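Local coordinates for probable hydrolase (Pseudomonas aeruginosa, PDB 3OM8), which is probably an alpha/beta-hydrolase-fold enzyme, perhaps one that opens the lactone ring of 3-oxoadipate enol-lactone, at residues S67-G72 with A182-G187; L98-G103 with L123-A128; A141-A146 with G187-F192; G158-P163 with A244-N249. All blocks are in the same frame, centred on the assembly; numbering follows the deposited sequence.

Interaction 1: S67-G72 with A182-G187; sequences SSVPPG and ATNRHG
Val69 leans its two methyl groups against the start of helix 185-196, and together with His186 it buries the most surface in this contact. From CB, directed at the helix, the branches part. CG1 stands anti to the backbone N (chi1 -176°), which carries it to the first turn of the helix: it lies 3.4 Å from Asn184 OD1 and 3.6 Å from His186 CB, and it also meets the backbone N of Gly187. CG2 takes the other side and rests on Asn184 CB at 3.7 Å. A branched, compact valine suits the place because it can cover a helix end without offering a competing polar group. The oxygen it covers is already engaged: Asn184 OD1 accepts from His186 N at 2.8 Å, a nearly straight bond (163° at the hydrogen) that caps the helix. Beyond the valine, His186 CB packs near Pro70 O, which has its own bond from Tyr74 OH. The imidazole swings away from the loop, and its ND1 shares a water with Gly72 N, at 2.6 Å from His186 ND1 and, by a weak bond, 3.1 Å from Gly72 N. The consecutive prolines Pro70 and Pro71 restrict the backbone that follows Val69. With no direct hydrogen bond between the segments, a loop of the alpha/beta-hydrolase core thus rests on an asparagine N-cap, the classic arrangement at the first turn of a helix.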
loop_
_atom_site.group_PDB
_atom_site.type_symbol
_atom_site.label_atom_id
_atom_site.label_comp_id
_atom_site.label_asym_id
_atom_site.label_seq_id
_atom_site.Cartn_x
_atom_site.Cartn_y
_atom_site.Cartn_z
ATOM N N SER B 67 -5.934 -15.432 -30.934
ATOM C CA SER B 67 -7.054 -16.324 -30.691
ATOM C C SER B 67 -8.234 -15.955 -31.607
ATOM O O SER B 67 -8.245 -14.879 -32.208
ATOM C CB SER B 67 -7.461 -16.277 -29.220
ATOM O OG SER B 67 -6.504 -16.951 -28.416
ATOM N N SER B 68 -9.215 -16.848 -31.714
ATOM C CA SER B 68 -10.384 -16.598 -32.552
ATOM C C SER B 68 -11.359 -15.704 -31.795
ATOM O O SER B 68 -11.194 -15.486 -30.604
ATOM C CB SER B 68 -11.048 -17.913 -32.977
ATOM O OG SER B 68 -11.553 -18.638 -31.868
ATOM N N VAL B 69 -12.370 -15.187 -32.484
ATOM C CA VAL B 69 -13.236 -14.171 -31.908
ATOM C C VAL B 69 -14.698 -14.583 -31.943
ATOM O O VAL B 69 -15.414 -14.261 -32.891
ATOM C CB VAL B 69 -13.108 -12.835 -32.677
ATOM C CG1 VAL B 69 -13.945 -11.754 -32.011
ATOM C CG2 VAL B 69 -11.636 -12.401 -32.792
ATOM N N PRO B 70 -15.159 -15.300 -30.910
ATOM C CA PRO B 70 -16.604 -15.548 -30.820
ATOM C C PRO B 70 -17.368 -14.226 -30.677
ATOM O O PRO B 70 -16.774 -13.217 -30.294
ATOM C CB PRO B 70 -16.739 -16.382 -29.538
ATOM C CG PRO B 70 -15.375 -17.025 -29.360
ATOM C CD PRO B 70 -14.398 -15.995 -29.858
ATOM N N PRO B 71 -18.668 -14.219 -31.007
ATOM C CA PRO B 71 -19.454 -13.003 -30.774
ATOM C C PRO B 71 -19.670 -12.838 -29.279
ATOM O O PRO B 71 -19.754 -13.857 -28.592
ATOM C CB PRO B 71 -20.803 -13.323 -31.419
ATOM C CG PRO B 71 -20.629 -14.625 -32.118
ATOM C CD PRO B 71 -19.496 -15.330 -31.504
ATOM N N GLY B 72 -19.757 -11.605 -28.784
ATOM C CA GLY B 72 -20.139 -11.377 -27.400
ATOM C C GLY B 72 -21.602 -11.750 -27.272
ATOM O O GLY B 72 -22.258 -12.014 -28.278
ATOM N N ALA B 182 -5.627 -3.922 -33.685
ATOM C CA ALA B 182 -5.782 -5.242 -34.278
ATOM C C ALA B 182 -6.762 -6.083 -33.486
ATOM O O ALA B 182 -6.884 -7.288 -33.717
ATOM C CB ALA B 182 -4.446 -5.942 -34.349
ATOM N N THR B 183 -7.448 -5.456 -32.535
ATOM C CA THR B 183 -8.408 -6.180 -31.715
ATOM C C THR B 183 -9.809 -6.143 -32.336
ATOM O O THR B 183 -10.365 -5.073 -32.601
ATOM C CB THR B 183 -8.451 -5.661 -30.264
ATOM O OG1 THR B 183 -7.210 -5.971 -29.610
ATOM C CG2 THR B 183 -9.572 -6.340 -29.496
ATOM N N ASN B 184 -10.372 -7.319 -32.575
ATOM C CA ASN B 184 -11.691 -7.392 -33.195
ATOM C C ASN B 184 -12.761 -6.875 -32.241
ATOM O O ASN B 184 -12.722 -7.163 -31.042
ATOM C CB ASN B 184 -12.001 -8.822 -33.629
ATOM C CG ASN B 184 -13.326 -8.935 -34.327
ATOM O OD1 ASN B 184 -14.382 -8.879 -33.693
ATOM N ND2 ASN B 184 -13.283 -9.096 -35.643
ATOM N N ARG B 185 -13.710 -6.118 -32.775
ATOM C CA ARG B 185 -14.691 -5.427 -31.951
ATOM C C ARG B 185 -15.542 -6.378 -31.132
ATOM O O ARG B 185 -16.122 -5.974 -30.125
ATOM C CB ARG B 185 -15.589 -4.532 -32.807
ATOM C CG ARG B 185 -16.548 -5.284 -33.726
ATOM C CD ARG B 185 -17.205 -4.317 -34.704
ATOM N NE ARG B 185 -16.215 -3.588 -35.489
ATOM C CZ ARG B 185 -16.442 -2.416 -36.071
ATOM N NH1 ARG B 185 -17.627 -1.840 -35.952
ATOM N NH2 ARG B 185 -15.485 -1.818 -36.768
ATOM N N HIS B 186 -15.634 -7.631 -31.567
ATOM C CA HIS B 186 -16.430 -8.614 -30.842
ATOM C C HIS B 186 -15.689 -9.154 -29.612
ATOM O O HIS B 186 -16.310 -9.539 -28.621
ATOM C CB HIS B 186 -16.878 -9.748 -31.770
ATOM C CG HIS B 186 -17.821 -9.296 -32.843
ATOM N ND1 HIS B 186 -19.177 -9.169 -32.634
ATOM C CD2 HIS B 186 -17.597 -8.895 -34.116
ATOM C CE1 HIS B 186 -19.749 -8.716 -33.734
ATOM N NE2 HIS B 186 -18.813 -8.546 -34.651
ATOM N N GLY B 187 -14.362 -9.189 -29.685
ATOM C CA GLY B 187 -13.553 -9.519 -28.522
ATOM C C GLY B 187 -13.771 -8.498 -27.414
ATOM O O GLY B 187 -14.046 -8.853 -26.267
HETATM O O HOH W 1 -21.019 -9.535 -30.779
#

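Interaction 2: L98-G103 with L123-A128; sequences LGLSLG and LANTSA. With EDO (1,2-ethanediol), chain F.
What is probably the nucleophile elbow of an alpha/beta hydrolase, with Ser101 as its likely nucleophile, is joined here to the neighbouring parallel strand. Ala124 N donates to Gly99 O at 3.0 Å, and one step on Ser101 N donates to Ala124 O at 2.8 Å, nearly along the C=O axis. This second bond ties down the residue at which strand 95-100 turns sharply into helix 102-113. Ser101 itself adopts phi 58° and psi -119°, the strained backbone expected of the elbow in the Gly-x-Ser-x-Gly pattern. Gly99 and Gly103 suit their places because a CB on Gly99 would collide with Gly103 O, and one on Gly103 would crowd Leu100 N. The strands and the helix between them form a beta-alpha-beta unit of the central sheet. Beyond the paired strands, Thr126 ties the turn from the neighbouring chain segment: its hydroxyl, anti to the backbone N (chi1 -168°), donates to Ser101 O at 2.9 Å from OG1, tilted out of the carbonyl plane. On the sheet face shared by Leu100 and Ala124, Leu100 CD1 packs on Ala124 CB at 3.8 Å, the small methyl letting the leucine lie close. Ser101 OG makes a weak hydrogen bond with His246 NE2 and a hydrogen bond with O2 of an ethanediol, probably from the crystallisation liquor, 2.8 Å away. Leu102 N donates to the same O2 atom at 3.0 Å, and Ile36 N also binds the diol.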
loop_
_atom_site.group_PDB
_atom_site.type_symbol
_atom_site.label_atom_id
_atom_site.label_comp_id
_atom_site.label_asym_id
_atom_site.label_seq_id
_atom_site.Cartn_x
_atom_site.Cartn_y
_atom_site.Cartn_z
ATOM N N LEU B 98 -1.045 -15.286 -12.544
ATOM C CA LEU B 98 -0.940 -13.831 -12.509
ATOM C C LEU B 98 -1.818 -13.209 -13.600
ATOM O O LEU B 98 -1.600 -13.449 -14.790
ATOM C CB LEU B 98 0.511 -13.391 -12.699
ATOM C CG LEU B 98 0.774 -11.939 -13.099
ATOM C CD1 LEU B 98 -0.033 -10.969 -12.262
ATOM C CD2 LEU B 98 2.253 -11.643 -12.957
ATOM N N GLY B 99 -2.795 -12.402 -13.193
ATOM C CA GLY B 99 -3.698 -11.760 -14.135
ATOM C C GLY B 99 -3.719 -10.262 -13.922
ATOM O O GLY B 99 -3.815 -9.797 -12.788
ATOM N N LEU B 100 -3.610 -9.506 -15.009
ATOM C CA LEU B 100 -3.678 -8.054 -14.933
ATOM C C LEU B 100 -5.010 -7.540 -15.495
ATOM O O LEU B 100 -5.417 -7.916 -16.595
ATOM C CB LEU B 100 -2.496 -7.416 -15.665
ATOM C CG LEU B 100 -2.326 -5.900 -15.510
ATOM C CD1 LEU B 100 -0.867 -5.544 -15.242
ATOM C CD2 LEU B 100 -2.821 -5.175 -16.730
ATOM N N SER B 101 -5.688 -6.693 -14.726
ATOM C CA SER B 101 -6.992 -6.165 -15.115
ATOM C C SER B 101 -8.020 -7.282 -15.370
ATOM O O SER B 101 -8.338 -8.046 -14.450
ATOM C CB SER B 101 -6.859 -5.245 -16.330
ATOM O OG SER B 101 -7.854 -4.246 -16.290
ATOM N N LEU B 102 -8.542 -7.378 -16.598
ATOM C CA LEU B 102 -9.481 -8.460 -16.922
ATOM C C LEU B 102 -8.896 -9.810 -16.501
ATOM O O LEU B 102 -9.579 -10.625 -15.879
ATOM C CB LEU B 102 -9.854 -8.477 -18.418
ATOM C CG LEU B 102 -10.766 -9.628 -18.886
ATOM C CD1 LEU B 102 -12.093 -9.669 -18.116
ATOM C CD2 LEU B 102 -11.033 -9.577 -20.394
ATOM N N GLY B 103 -7.622 -10.032 -16.817
ATOM C CA GLY B 103 -6.933 -11.236 -16.373
ATOM C C GLY B 103 -7.045 -11.427 -14.862
ATOM O O GLY B 103 -7.120 -12.553 -14.362
ATOM N N LEU B 123 -2.852 -10.587 -8.449
ATOM C CA LEU B 123 -3.899 -9.798 -9.068
ATOM C C LEU B 123 -3.370 -8.393 -9.283
ATOM O O LEU B 123 -3.220 -7.635 -8.326
ATOM C CB LEU B 123 -5.106 -9.748 -8.138
ATOM C CG LEU B 123 -5.623 -11.115 -7.694
ATOM C CD1 LEU B 123 -6.757 -10.972 -6.689
ATOM C CD2 LEU B 123 -6.074 -11.921 -8.907
ATOM N N ALA B 124 -3.072 -8.043 -10.530
ATOM C CA ALA B 124 -2.480 -6.743 -10.830
ATOM C C ALA B 124 -3.499 -5.792 -11.449
ATOM O O ALA B 124 -4.242 -6.175 -12.350
ATOM C CB ALA B 124 -1.286 -6.906 -11.759
ATOM N N ASN B 125 -3.521 -4.554 -10.965
ATOM C CA ASN B 125 -4.373 -3.523 -11.528
ATOM C C ASN B 125 -5.731 -4.101 -11.916
ATOM O O ASN B 125 -6.095 -4.145 -13.098
ATOM C CB ASN B 125 -3.699 -2.917 -12.759
ATOM C CG ASN B 125 -2.360 -2.265 -12.437
ATOM O OD1 ASN B 125 -2.296 -1.067 -12.166
ATOM N ND2 ASN B 125 -1.285 -3.048 -12.496
ATOM N N THR B 126 -6.465 -4.569 -10.917
ATOM C CA THR B 126 -7.719 -5.244 -11.166
ATOM C C THR B 126 -8.773 -4.819 -10.157
ATOM O O THR B 126 -8.570 -3.884 -9.377
ATOM C CB THR B 126 -7.558 -6.774 -11.144
ATOM O OG1 THR B 126 -8.748 -7.387 -11.666
ATOM C CG2 THR B 126 -7.315 -7.267 -9.722
ATOM N N SER B 127 -9.899 -5.519 -10.176
ATOM C CA SER B 127 -11.035 -5.128 -9.370
ATOM C C SER B 127 -12.009 -6.282 -9.222
ATOM O O SER B 127 -12.012 -7.212 -10.028
ATOM C CB SER B 127 -11.723 -3.926 -10.014
ATOM O OG SER B 127 -13.012 -3.728 -9.475
ATOM N N ALA B 128 -12.832 -6.217 -8.183
ATOM C CA ALA B 128 -13.874 -7.207 -7.965
ATOM C C ALA B 128 -15.229 -6.693 -8.444
ATOM O O ALA B 128 -16.209 -7.432 -8.449
ATOM C CB ALA B 128 -13.947 -7.584 -6.503
HETATM C C1 EDO F . -11.240 -4.697 -17.286
HETATM O O1 EDO F . -11.497 -3.299 -17.063
HETATM C C2 EDO F . -10.531 -4.896 -18.630
HETATM O O2 EDO F . -9.121 -5.205 -18.543
#

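Interaction 3: A141-A146 with G187-F192; sequences AAVLQA and GLAGSF
With chi1 at 70°, Val143 sets CG2 anti to its backbone N and CG1 between that N and the carbonyl carbon, so the two methyls fan out to different residues of the facing helix. CG2 meets Leu188 CD1 at 3.7 Å, where the two side chains pass at a slant. CG1 lies 4.0 Å from Ala189 CB and also approaches the edge of the Phe192 ring, near its plane, at CE2. Leu144 adds a second apolar contact: its CB points along the helix flank, but CD2 reaches Ala189 CB at 4.0 Å. Ala189, with only a methyl, thus receives both neighbours and suits a spot where the backbones come near. Helices 134-145 and 185-196 pack here almost antiparallel, their local axes 9.2 Å apart at an angle of 170°, and both belong to the helices that follow strand 118-124 before the chain returns to the sheet at 211-216, the usual place of an alpha/beta-hydrolase cap. No hydrogen bond crosses between the segments; the hydroxyl of Ser191 is satisfied inside its own helix. Ser191 OG donates to Gly187 O at 2.8 Å, while Ser191 N reaches the same oxygen from the opposite face of its carbonyl plane.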
loop_
_atom_site.group_PDB
_atom_site.type_symbol
_atom_site.label_atom_id
_atom_site.label_comp_id
_atom_site.label_asym_id
_atom_site.label_seq_id
_atom_site.Cartn_x
_atom_site.Cartn_y
_atom_site.Cartn_z
ATOM N N ALA B 141 -22.163 -1.004 -27.286
ATOM C CA ALA B 141 -22.886 -0.455 -28.429
ATOM C C ALA B 141 -21.956 0.413 -29.270
ATOM O O ALA B 141 -21.940 0.313 -30.491
ATOM C CB ALA B 141 -24.098 0.340 -27.966
ATOM N N ALA B 142 -21.168 1.246 -28.603
ATOM C CA ALA B 142 -20.243 2.152 -29.276
ATOM C C ALA B 142 -19.127 1.438 -30.046
ATOM O O ALA B 142 -18.783 1.848 -31.153
ATOM C CB ALA B 142 -19.633 3.140 -28.260
ATOM N N VAL B 143 -18.530 0.406 -29.455
ATOM C CA VAL B 143 -17.473 -0.324 -30.155
ATOM C C VAL B 143 -18.021 -1.089 -31.374
ATOM O O VAL B 143 -17.384 -1.123 -32.425
ATOM C CB VAL B 143 -16.647 -1.266 -29.213
ATOM C CG1 VAL B 143 -17.468 -2.467 -28.749
ATOM C CG2 VAL B 143 -15.388 -1.742 -29.914
ATOM N N LEU B 144 -19.204 -1.686 -31.241
ATOM C CA LEU B 144 -19.833 -2.388 -32.372
ATOM C C LEU B 144 -20.118 -1.485 -33.578
ATOM O O LEU B 144 -20.043 -1.925 -34.720
ATOM C CB LEU B 144 -21.131 -3.082 -31.943
ATOM C CG LEU B 144 -20.978 -4.261 -30.986
ATOM C CD1 LEU B 144 -22.347 -4.745 -30.548
ATOM C CD2 LEU B 144 -20.184 -5.384 -31.640
ATOM N N GLN B 145 -20.438 -0.224 -33.324
ATOM C CA GLN B 145 -20.835 0.690 -34.391
ATOM C C GLN B 145 -19.675 1.474 -35.002
ATOM O O GLN B 145 -19.857 2.167 -35.989
ATOM C CB GLN B 145 -21.913 1.647 -33.884
ATOM C CG GLN B 145 -23.203 0.935 -33.566
ATOM C CD GLN B 145 -23.790 0.284 -34.813
ATOM O OE1 GLN B 145 -23.656 0.817 -35.913
ATOM N NE2 GLN B 145 -24.429 -0.872 -34.648
ATOM N N ALA B 146 -18.482 1.357 -34.427
ATOM C CA ALA B 146 -17.353 2.168 -34.873
ATOM C C ALA B 146 -16.937 1.884 -36.307
ATOM O O ALA B 146 -16.994 0.744 -36.768
ATOM C CB ALA B 146 -16.172 1.969 -33.954
ATOM N N GLY B 187 -14.362 -9.189 -29.685
ATOM C CA GLY B 187 -13.553 -9.519 -28.522
ATOM C C GLY B 187 -13.771 -8.498 -27.414
ATOM O O GLY B 187 -14.046 -8.853 -26.267
ATOM N N LEU B 188 -13.658 -7.222 -27.770
ATOM C CA LEU B 188 -13.937 -6.124 -26.852
ATOM C C LEU B 188 -15.367 -6.165 -26.314
ATOM O O LEU B 188 -15.591 -6.122 -25.104
ATOM C CB LEU B 188 -13.703 -4.785 -27.548
ATOM C CG LEU B 188 -12.288 -4.527 -28.051
ATOM C CD1 LEU B 188 -12.189 -3.125 -28.625
ATOM C CD2 LEU B 188 -11.318 -4.698 -26.910
ATOM N N ALA B 189 -16.336 -6.229 -27.218
ATOM C CA ALA B 189 -17.741 -6.238 -26.828
ATOM C C ALA B 189 -18.044 -7.411 -25.905
ATOM O O ALA B 189 -18.719 -7.251 -24.896
ATOM C CB ALA B 189 -18.659 -6.266 -28.074
ATOM N N GLY B 190 -17.533 -8.587 -26.249
ATOM C CA GLY B 190 -17.735 -9.767 -25.426
ATOM C C GLY B 190 -17.100 -9.638 -24.055
ATOM O O GLY B 190 -17.679 -10.052 -23.050
ATOM N N SER B 191 -15.900 -9.063 -24.018
ATOM C CA SER B 191 -15.159 -8.914 -22.770
ATOM C C SER B 191 -15.810 -7.880 -21.848
ATOM O O SER B 191 -15.938 -8.126 -20.653
ATOM C CB SER B 191 -13.691 -8.579 -23.049
ATOM O OG SER B 191 -13.057 -9.643 -23.747
ATOM N N PHE B 192 -16.236 -6.743 -22.408
ATOM C CA PHE B 192 -17.034 -5.750 -21.678
ATOM C C PHE B 192 -18.248 -6.368 -20.986
ATOM O O PHE B 192 -18.668 -5.908 -19.930
ATOM C CB PHE B 192 -17.566 -4.652 -22.610
ATOM C CG PHE B 192 -16.514 -3.736 -23.157
ATOM C CD1 PHE B 192 -15.378 -3.442 -22.432
ATOM C CD2 PHE B 192 -16.678 -3.146 -24.398
ATOM C CE1 PHE B 192 -14.419 -2.582 -22.942
ATOM C CE2 PHE B 192 -15.723 -2.286 -24.910
ATOM C CZ PHE B 192 -14.593 -1.999 -24.183
#

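Interaction 4: G158-P163 with A244-N249; sequences GNWFPP and AVHLSN
Trp160 loses the most surface in this contact, closely followed by Val245 and Leu247. The indole turns its CD1 to His246 CD2, 3.5 Å away; the planes are only 22° apart but displaced, with little of one ring above the other. On its six-membered side, Trp160 CE3 meets Leu247 CD1 at 3.9 Å. That same methyl touches Phe161 CZ at 3.6 Å, so a single leucine branch fills the angle between two aromatic rings, for which leucine, with a branched apolar end on a CB-CG stem, is well suited. Val245 works on the backbone: CG1, anti to its N (chi1 -175°), lies 3.3 Å from Asn159 O, while CG2 rests on the Pro162 ring at 3.7 Å from CD. A water links the segments, donating to Trp160 O at 2.5 Å and accepting from Leu247 N at 2.7 Å, and so serves the carbonyl at the end of helix 150-160. The imidazole of His246 has its polar ends elsewhere: ND1 bonds Asp219 and NE2 makes a weak bond to Ser101. With no direct hydrogen bond across the contact, the chemistry implies that apolar walls and one water hold the histidine loop against the cap helices, while its ring nitrogens are turned to Asp219 and Ser101, consistent with a catalytic triad.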
loop_
_atom_site.group_PDB
_atom_site.type_symbol
_atom_site.label_atom_id
_atom_site.label_comp_id
_atom_site.label_asym_id
_atom_site.label_seq_id
_atom_site.Cartn_x
_atom_site.Cartn_y
_atom_site.Cartn_z
ATOM N N GLY B 158 -5.474 6.468 -23.519
ATOM C CA GLY B 158 -5.645 7.643 -22.695
ATOM C C GLY B 158 -5.853 7.314 -21.229
ATOM O O GLY B 158 -5.442 8.090 -20.367
ATOM N N ASN B 159 -6.486 6.174 -20.946
ATOM C CA ASN B 159 -6.685 5.730 -19.564
ATOM C C ASN B 159 -5.521 4.915 -19.022
ATOM O O ASN B 159 -5.333 4.831 -17.812
ATOM C CB ASN B 159 -7.958 4.892 -19.427
ATOM C CG ASN B 159 -9.217 5.717 -19.588
ATOM O OD1 ASN B 159 -9.717 6.324 -18.635
ATOM N ND2 ASN B 159 -9.729 5.753 -20.802
ATOM N N TRP B 160 -4.764 4.302 -19.926
ATOM C CA TRP B 160 -3.726 3.344 -19.560
ATOM C C TRP B 160 -2.412 4.023 -19.202
ATOM O O TRP B 160 -1.686 3.554 -18.345
ATOM C CB TRP B 160 -3.443 2.403 -20.721
ATOM C CG TRP B 160 -4.417 1.283 -20.912
ATOM C CD1 TRP B 160 -5.483 0.966 -20.125
ATOM C CD2 TRP B 160 -4.399 0.321 -21.974
ATOM N NE1 TRP B 160 -6.131 -0.137 -20.634
ATOM C CE2 TRP B 160 -5.478 -0.555 -21.763
ATOM C CE3 TRP B 160 -3.565 0.111 -23.076
ATOM C CZ2 TRP B 160 -5.743 -1.621 -22.608
ATOM C CZ3 TRP B 160 -3.829 -0.951 -23.914
ATOM C CH2 TRP B 160 -4.910 -1.801 -23.679
ATOM N N PHE B 161 -2.092 5.108 -19.889
ATOM C CA PHE B 161 -0.785 5.708 -19.727
ATOM C C PHE B 161 -0.843 7.116 -19.155
ATOM O O PHE B 161 -1.811 7.860 -19.387
ATOM C CB PHE B 161 -0.015 5.712 -21.055
ATOM C CG PHE B 161 0.291 4.345 -21.577
ATOM C CD1 PHE B 161 1.225 3.542 -20.951
ATOM C CD2 PHE B 161 -0.368 3.852 -22.686
ATOM C CE1 PHE B 161 1.502 2.271 -21.425
ATOM C CE2 PHE B 161 -0.097 2.588 -23.160
ATOM C CZ PHE B 161 0.840 1.798 -22.538
ATOM N N PRO B 162 0.206 7.482 -18.398
ATOM C CA PRO B 162 0.413 8.873 -17.999
ATOM C C PRO B 162 0.355 9.732 -19.252
ATOM O O PRO B 162 1.038 9.415 -20.222
ATOM C CB PRO B 162 1.846 8.864 -17.446
ATOM C CG PRO B 162 2.073 7.461 -16.992
ATOM C CD PRO B 162 1.293 6.595 -17.934
ATOM N N PRO B 163 -0.452 10.801 -19.241
ATOM C CA PRO B 163 -0.512 11.698 -20.398
ATOM C C PRO B 163 0.883 12.214 -20.731
ATOM O O PRO B 163 1.115 12.711 -21.828
ATOM C CB PRO B 163 -1.387 12.849 -19.897
ATOM C CG PRO B 163 -1.230 12.805 -18.395
ATOM C CD PRO B 163 -1.186 11.343 -18.086
ATOM N N ALA B 244 1.924 3.951 -10.224
ATOM C CA ALA B 244 1.585 3.717 -11.627
ATOM C C ALA B 244 0.149 4.095 -11.945
ATOM O O ALA B 244 -0.665 4.340 -11.049
ATOM C CB ALA B 244 1.813 2.259 -11.991
ATOM N N VAL B 245 -0.146 4.120 -13.244
ATOM C CA VAL B 245 -1.508 4.269 -13.749
ATOM C C VAL B 245 -2.183 2.900 -13.884
ATOM O O VAL B 245 -2.760 2.418 -12.920
ATOM C CB VAL B 245 -1.539 5.045 -15.067
ATOM C CG1 VAL B 245 -2.978 5.298 -15.496
ATOM C CG2 VAL B 245 -0.787 6.368 -14.908
ATOM N N HIS B 246 -2.108 2.251 -15.043
ATOM C CA HIS B 246 -2.829 0.976 -15.184
ATOM C C HIS B 246 -2.004 -0.254 -15.581
ATOM O O HIS B 246 -2.301 -1.364 -15.146
ATOM C CB HIS B 246 -4.058 1.114 -16.096
ATOM C CG HIS B 246 -4.903 -0.123 -16.157
ATOM N ND1 HIS B 246 -5.573 -0.622 -15.061
ATOM C CD2 HIS B 246 -5.194 -0.956 -17.186
ATOM C CE1 HIS B 246 -6.231 -1.715 -15.406
ATOM N NE2 HIS B 246 -6.020 -1.938 -16.692
ATOM N N LEU B 247 -0.988 -0.074 -16.415
ATOM C CA LEU B 247 -0.137 -1.195 -16.793
ATOM C C LEU B 247 1.162 -1.101 -15.996
ATOM O O LEU B 247 2.211 -0.718 -16.520
ATOM C CB LEU B 247 0.143 -1.198 -18.294
ATOM C CG LEU B 247 -1.062 -1.311 -19.246
ATOM C CD1 LEU B 247 -0.679 -0.832 -20.618
ATOM C CD2 LEU B 247 -1.603 -2.727 -19.316
ATOM N N SER B 248 1.087 -1.459 -14.721
ATOM C CA SER B 248 2.203 -1.199 -13.808
ATOM C C SER B 248 3.450 -2.018 -14.149
ATOM O O SER B 248 4.560 -1.577 -13.888
ATOM C CB SER B 248 1.768 -1.367 -12.353
ATOM O OG SER B 248 1.211 -2.645 -12.125
ATOM N N ASN B 249 3.276 -3.178 -14.783
ATOM C CA ASN B 249 4.424 -3.952 -15.259
ATOM C C ASN B 249 5.194 -3.201 -16.332
ATOM O O ASN B 249 6.398 -3.396 -16.499
ATOM C CB ASN B 249 4.010 -5.326 -15.785
ATOM C CG ASN B 249 3.175 -5.248 -17.078
ATOM O OD1 ASN B 249 2.151 -4.568 -17.135
ATOM N ND2 ASN B 249 3.611 -5.964 -18.106
HETATM O O HOH W 2 0.170 2.241 -17.214
#

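How the interactions relate
Interaction 2 is the deep core of the set, wholly buried in the central sheet and held by two backbone hydrogen bonds and one from a threonine hydroxyl; the other three have none between their segments. Interaction 1 sits at the surface and interaction 3 is buried within the helical layer, yet both use helix 185-196 and share Gly187. Arg185, from 182-187, also bonds the carbonyls of Leu144 and Ala146 in 141-146, adding a polar tie beside apolar packing. Interaction 4, partly buried, joins that helical layer to the loop bearing His246. It meets interaction 2 where Ser101 and His246 come together. Interactions 1 and 3 are centred about 20 Å from interaction 2, which 3 still touches through Ser191 on Leu102 and 1 does not.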